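Local coordinates for protein leucyl-trna synthetase (PDB 5FOD) that probably attaches leucine to its cognate tRNA in the cytosol of the malaria parasite and removes wrongly attached amino acids from tRNA, the latter in the editing domain that this chain represents, at residues Q33-A38 / G60-D65. The protein carries 1 engineered substitution. Numbering follows the deposited sequence.
Residue 60 of segment 60-65 comes from a tag, linker or insertion.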
# COMPACT_ATOMS: atom_id res chain seq x y z
N GLN A 33 21.61 -5.35 -12.67
CA GLN A 33 22.70 -5.36 -13.66
C GLN A 33 23.91 -6.16 -13.18
O GLN A 33 24.56 -6.83 -13.98
CB GLN A 33 23.11 -3.93 -14.04
CG GLN A 33 22.06 -3.17 -14.84
CD GLN A 33 22.47 -1.73 -15.14
OE1 GLN A 33 22.96 -1.00 -14.26
NE2 GLN A 33 22.28 -1.31 -16.38
N SER A 34 24.19 -6.11 -11.88
CA SER A 34 25.31 -6.90 -11.35
C SER A 34 24.96 -8.41 -11.34
O SER A 34 25.70 -9.23 -11.92
CB SER A 34 25.75 -6.41 -9.96
OG SER A 34 26.81 -7.21 -9.43
N VAL A 35 23.84 -8.77 -10.71
CA VAL A 35 23.44 -10.20 -10.66
C VAL A 35 23.31 -10.84 -12.06
O VAL A 35 23.75 -11.98 -12.23
CB VAL A 35 22.17 -10.50 -9.79
CG1 VAL A 35 22.34 -10.01 -8.35
CG2 VAL A 35 20.91 -9.96 -10.41
N LEU A 36 22.77 -10.12 -13.05
CA LEU A 36 22.58 -10.63 -14.44
C LEU A 36 23.76 -10.36 -15.38
O LEU A 36 23.61 -10.42 -16.61
CB LEU A 36 21.30 -10.04 -15.09
CG LEU A 36 19.96 -10.22 -14.34
CD1 LEU A 36 18.83 -9.46 -15.05
CD2 LEU A 36 19.62 -11.68 -14.21
N ASN A 37 24.92 -10.04 -14.83
CA ASN A 37 26.06 -9.67 -15.65
C ASN A 37 26.48 -10.79 -16.64
O ASN A 37 26.68 -10.52 -17.82
CB ASN A 37 27.26 -9.26 -14.78
CG ASN A 37 28.42 -8.76 -15.61
OD1 ASN A 37 28.33 -7.69 -16.19
ND2 ASN A 37 29.50 -9.55 -15.67
N ALA A 38 26.57 -12.03 -16.15
CA ALA A 38 26.89 -13.20 -16.99
C ALA A 38 26.00 -13.32 -18.26
O ALA A 38 26.43 -13.83 -19.31
CB ALA A 38 26.83 -14.49 -16.16
N GLY A 60 16.03 -12.50 -16.37
CA GLY A 60 16.12 -11.14 -16.87
C GLY A 60 14.89 -10.32 -16.53
O GLY A 60 14.52 -9.42 -17.27
N THR A 61 14.29 -10.61 -15.38
CA THR A 61 12.93 -10.17 -15.06
C THR A 61 12.82 -8.90 -14.18
O THR A 61 11.70 -8.55 -13.73
CB THR A 61 12.17 -11.33 -14.37
OG1 THR A 61 12.91 -11.75 -13.21
CG2 THR A 61 12.02 -12.53 -15.30
N PHE A 62 13.94 -8.20 -13.94
CA PHE A 62 13.97 -7.10 -12.95
C PHE A 62 13.38 -5.80 -13.49
O PHE A 62 12.63 -5.11 -12.78
CB PHE A 62 15.37 -6.88 -12.41
CG PHE A 62 15.82 -7.95 -11.43
CD1 PHE A 62 15.39 -7.94 -10.10
CD2 PHE A 62 16.73 -8.94 -11.84
CE1 PHE A 62 15.81 -8.92 -9.22
CE2 PHE A 62 17.18 -9.91 -10.95
CZ PHE A 62 16.70 -9.91 -9.64
N PHE A 63 13.70 -5.49 -14.73
CA PHE A 63 13.08 -4.38 -15.45
C PHE A 63 12.99 -4.68 -16.94
O PHE A 63 13.86 -5.36 -17.50
CB PHE A 63 13.88 -3.09 -15.17
CG PHE A 63 15.32 -3.11 -15.63
CD1 PHE A 63 15.65 -2.74 -16.93
CD2 PHE A 63 16.35 -3.42 -14.75
CE1 PHE A 63 16.97 -2.73 -17.36
CE2 PHE A 63 17.68 -3.40 -15.16
CZ PHE A 63 18.00 -3.05 -16.49
N THR A 64 11.95 -4.16 -17.59
CA THR A 64 11.78 -4.33 -19.03
C THR A 64 12.99 -3.71 -19.77
O THR A 64 13.35 -2.58 -19.54
CB THR A 64 10.52 -3.66 -19.52
OG1 THR A 64 9.40 -4.16 -18.79
CG2 THR A 64 10.32 -3.88 -21.05
N ASP A 65 13.65 -4.50 -20.64
CA ASP A 65 14.86 -4.04 -21.30
C ASP A 65 14.58 -2.95 -22.33
O ASP A 65 13.54 -2.93 -22.96
CB ASP A 65 15.62 -5.19 -21.96
CG ASP A 65 16.63 -5.82 -21.03
OD1 ASP A 65 17.54 -5.09 -20.56
OD2 ASP A 65 16.50 -7.02 -20.73
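L36, which leaves helical geometry just after helix 18-35, sends one methyl group into the angle between a loop backbone and an aromatic ring. Its CD1 lies 3.7 Å from CA of G60, a residue inserted into the natural sequence, and 3.9 Å from CD2 of F62, meeting that ring at the edge and in its plane. The extended side chain of L36 makes this reach possible: CG stands anti to the carbonyl carbon (chi1 -55°) and chi2 of 174° carries CD1 outward. V35, one residue earlier, crosses the F62 side chain at about a right angle, and its CG2 approaches CE2 of F62 at 3.8 Å from an oblique direction. Within the editing domain of this class I synthetase, the contact illustrates how a returning loop can pack against a helix end through van der Waals contacts, largely of apolar groups, with no hydrogen bond between the two segments. F62 also touches S32 and forms a cation-pi interaction with K185, which ties the loop to strand 182-187. In F63, CG lies between the backbone N and the carbonyl carbon (chi1 62°); its CB does not point at the helix, yet the ring's far end reaches Q33, whose CG lies at the ring edge, 4.4 Å from CZ of F63. The same ring rests on I29 and S32 and meets W78 edge-to-face.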